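Local structure of glycoside hydrolase family 15, cellulose signaling associated protein envoy (Hypocrea jecorina, 4WUJ) at residues L78-M84 against I111-K115. The protein is a fungal LOV-domain photoreceptor that binds flavin mononucleotide and links blue-light sensing to the oxidative stress response. Sequence-based numbering, arbitrary orientation.
With FMN (flavin mononucleotide), chain I.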
loop_
_atom_site.group_PDB
_atom_site.type_symbol
_atom_site.label_atom_id
_atom_site.label_comp_id
_atom_site.label_asym_id
_atom_site.label_seq_id
_atom_site.Cartn_x
_atom_site.Cartn_y
_atom_site.Cartn_z
ATOM N N LEU C 78 8.788 0.934 -19.438
ATOM C CA LEU C 78 7.757 -0.093 -19.385
ATOM C C LEU C 78 7.103 -0.304 -20.739
ATOM O O LEU C 78 6.427 -1.309 -20.986
ATOM C CB LEU C 78 6.688 0.288 -18.354
ATOM C CG LEU C 78 7.088 0.231 -16.866
ATOM C CD1 LEU C 78 5.989 0.840 -16.029
ATOM C CD2 LEU C 78 7.341 -1.198 -16.451
ATOM N N GLN C 79 7.277 0.658 -21.625
ATOM C CA GLN C 79 6.727 0.528 -22.969
ATOM C C GLN C 79 7.666 -0.276 -23.864
ATOM O O GLN C 79 7.333 -0.558 -25.004
ATOM C CB GLN C 79 6.470 1.904 -23.572
ATOM C CG GLN C 79 5.329 2.641 -22.960
ATOM C CD GLN C 79 5.546 4.157 -22.994
ATOM O OE1 GLN C 79 6.191 4.678 -23.904
ATOM N NE2 GLN C 79 4.996 4.868 -22.003
ATOM N N ASN C 80 8.825 -0.652 -23.335
ATOM C CA ASN C 80 9.871 -1.289 -24.133
ATOM C C ASN C 80 10.175 -2.738 -23.776
ATOM O O ASN C 80 10.519 -3.060 -22.635
ATOM C CB ASN C 80 11.183 -0.511 -24.010
ATOM C CG ASN C 80 11.103 0.858 -24.619
ATOM O OD1 ASN C 80 10.335 1.090 -25.561
ATOM N ND2 ASN C 80 11.886 1.786 -24.085
ATOM N N SER C 81 10.069 -3.598 -24.783
ATOM C CA SER C 81 10.636 -4.941 -24.741
ATOM C C SER C 81 11.894 -4.941 -25.650
ATOM O O SER C 81 11.830 -4.483 -26.805
ATOM C CB SER C 81 9.574 -5.955 -25.212
ATOM O OG SER C 81 9.985 -7.295 -25.026
ATOM N N PRO C 82 13.045 -5.424 -25.134
ATOM C CA PRO C 82 14.238 -5.544 -25.995
ATOM C C PRO C 82 14.033 -6.566 -27.125
ATOM O O PRO C 82 14.847 -6.666 -28.053
ATOM C CB PRO C 82 15.329 -6.022 -25.027
ATOM C CG PRO C 82 14.589 -6.692 -23.915
ATOM C CD PRO C 82 13.298 -5.929 -23.772
ATOM N N HIS C 83 12.935 -7.313 -27.042
ATOM C CA HIS C 83 12.647 -8.366 -27.997
ATOM C C HIS C 83 11.427 -8.028 -28.839
ATOM O O HIS C 83 10.797 -8.911 -29.425
ATOM C CB HIS C 83 12.440 -9.692 -27.261
ATOM C CG HIS C 83 13.673 -10.192 -26.567
ATOM N ND1 HIS C 83 14.876 -10.378 -27.226
ATOM C CD2 HIS C 83 13.897 -10.534 -25.273
ATOM C CE1 HIS C 83 15.784 -10.807 -26.365
ATOM N NE2 HIS C 83 15.217 -10.910 -25.174
ATOM N N MET C 84 11.093 -6.750 -28.924
ATOM C CA MET C 84 10.152 -6.354 -29.950
ATOM C C MET C 84 10.782 -5.394 -30.944
ATOM O O MET C 84 11.806 -4.753 -30.648
ATOM C CB MET C 84 8.869 -5.790 -29.356
ATOM C CG MET C 84 7.749 -6.820 -29.386
ATOM S SD MET C 84 6.209 -6.205 -28.748
ATOM C CE MET C 84 5.106 -6.479 -30.134
ATOM N N ILE C 111 -2.730 0.871 -21.911
ATOM C CA ILE C 111 -1.605 0.926 -22.792
ATOM C C ILE C 111 -0.869 -0.354 -22.647
ATOM O O ILE C 111 -0.937 -0.977 -21.585
ATOM C CB ILE C 111 -0.636 2.133 -22.370
ATOM C CG1 ILE C 111 0.647 2.132 -23.184
ATOM C CG2 ILE C 111 -0.285 2.091 -20.861
ATOM C CD1 ILE C 111 1.541 3.342 -22.878
ATOM N N VAL C 112 -0.101 -0.738 -23.650
ATOM C CA VAL C 112 0.680 -1.950 -23.523
ATOM C C VAL C 112 2.021 -1.683 -22.919
ATOM O O VAL C 112 2.798 -0.868 -23.440
ATOM C CB VAL C 112 0.875 -2.641 -24.867
ATOM C CG1 VAL C 112 1.882 -3.800 -24.733
ATOM C CG2 VAL C 112 -0.503 -3.114 -25.419
ATOM N N ASN C 113 2.305 -2.363 -21.809
ATOM C CA ASN C 113 3.676 -2.439 -21.321
ATOM C C ASN C 113 4.234 -3.848 -21.341
ATOM O O ASN C 113 3.546 -4.829 -21.664
ATOM C CB ASN C 113 3.826 -1.851 -19.898
ATOM C CG ASN C 113 3.385 -0.407 -19.810
ATOM O OD1 ASN C 113 2.961 0.042 -18.745
ATOM N ND2 ASN C 113 3.450 0.325 -20.936
ATOM N N TYR C 114 5.497 -3.921 -20.955
ATOM C CA TYR C 114 6.240 -5.148 -21.013
ATOM C C TYR C 114 6.874 -5.393 -19.665
ATOM O O TYR C 114 7.565 -4.527 -19.132
ATOM C CB TYR C 114 7.257 -5.058 -22.137
ATOM C CG TYR C 114 6.534 -4.897 -23.469
ATOM C CD1 TYR C 114 6.040 -6.007 -24.150
ATOM C CD2 TYR C 114 6.291 -3.633 -24.007
ATOM C CE1 TYR C 114 5.352 -5.869 -25.356
ATOM C CE2 TYR C 114 5.610 -3.479 -25.207
ATOM C CZ TYR C 114 5.131 -4.606 -25.881
ATOM O OH TYR C 114 4.449 -4.463 -27.081
ATOM N N LYS C 115 6.569 -6.557 -19.094
ATOM C CA LYS C 115 7.225 -7.030 -17.875
ATOM C C LYS C 115 8.679 -7.191 -18.226
ATOM O O LYS C 115 9.045 -7.096 -19.383
ATOM C CB LYS C 115 6.619 -8.354 -17.381
ATOM C CG LYS C 115 5.221 -8.189 -16.799
ATOM C CD LYS C 115 4.486 -9.517 -16.652
ATOM C CE LYS C 115 3.341 -9.432 -15.657
ATOM N NZ LYS C 115 2.002 -9.693 -16.228
HETATM N N1 FMN I . 3.986 4.766 -18.774
HETATM C C2 FMN I . 3.706 3.434 -18.995
HETATM O O2 FMN I . 3.754 2.969 -20.132
HETATM N N3 FMN I . 3.383 2.604 -17.924
HETATM C C4 FMN I . 3.318 3.083 -16.639
HETATM O O4 FMN I . 3.046 2.310 -15.725
HETATM C C4A FMN I . 3.600 4.436 -16.399
HETATM N N5 FMN I . 3.564 4.949 -15.110
HETATM C C5A FMN I . 3.824 6.272 -14.889
HETATM C C6 FMN I . 3.756 6.742 -13.591
HETATM C C7 FMN I . 4.043 8.068 -13.316
HETATM C C7M FMN I . 3.943 8.531 -11.896
HETATM C C8 FMN I . 4.393 8.939 -14.374
HETATM C C8M FMN I . 4.704 10.386 -14.084
HETATM C C9 FMN I . 4.440 8.454 -15.688
HETATM C C9A FMN I . 4.161 7.119 -15.953
HETATM N N10 FMN I . 4.215 6.603 -17.253
HETATM C C10 FMN I . 3.935 5.268 -17.474
HETATM C "C1'" FMN I . 4.506 7.433 -18.485
HETATM C "C2'" FMN I . 5.942 7.711 -18.862
HETATM O "O2'" FMN I . 6.715 7.789 -17.687
HETATM C "C3'" FMN I . 5.972 9.001 -19.732
HETATM O "O3'" FMN I . 5.388 10.095 -19.033
HETATM C "C4'" FMN I . 5.206 8.783 -21.059
HETATM O "O4'" FMN I . 5.898 7.812 -21.814
HETATM C "C5'" FMN I . 4.995 10.075 -21.869
HETATM O "O5'" FMN I . 6.218 10.779 -21.996
HETATM P P FMN I . 7.222 10.475 -23.197
HETATM O O1P FMN I . 8.445 11.336 -22.920
HETATM O O2P FMN I . 7.667 9.058 -23.320
HETATM O O3P FMN I . 6.583 10.889 -24.481
#
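Q79 and N113 bring their side-chain amides together at the pyrimidine edge of the flavin, the two planes only 28° apart, with Q79 CG packed 3.6 Å from N113 ND2. N113 reads the edge with both ends of its amide: OD1 accepts a hydrogen bond from flavin N3, 2.7 Å away and nearly straight (168°), and ND2 gives a hydrogen to flavin O2. With CG anti to its carbonyl carbon, chi1 -58° sets the N113 amide alongside the flavin's N3 and O2 edge, and N123 on the adjoining strand 120-129 also bonds OD1, fixing which way the amide is flipped. Q79 comes in beside it, its chain bent at chi2, and NE2 spans two parts of the cofactor, flavin O2 at 2.9 Å and ribityl O4' at 3.1 Å. L78 CD1 lies near flavin O4, while I111 CD1 fills in beside Q79 CG.

Farther along, Y114 leans against the loop. S81 CB sits over one face of its ring, 4.0 Å from the centroid in a CH-pi contact; Q79 O comes up at the edge, near the ring plane and 3.4 Å from CD2. M84 SD lies oblique to the ring, a doubtful Met-aromatic contact. An alanine in place of Y114 would probably leave S81 CB without the ring face and Q79 O without the edge beside it. Y114 N bonds L78 O directly, though that oxygen is less surely placed. The chemistry is that of a LOV pocket: flavin O2 takes hydrogens from both amides, one from the loop and one from the edge strand, so the cofactor adds a second link between 78-84 and 111-115.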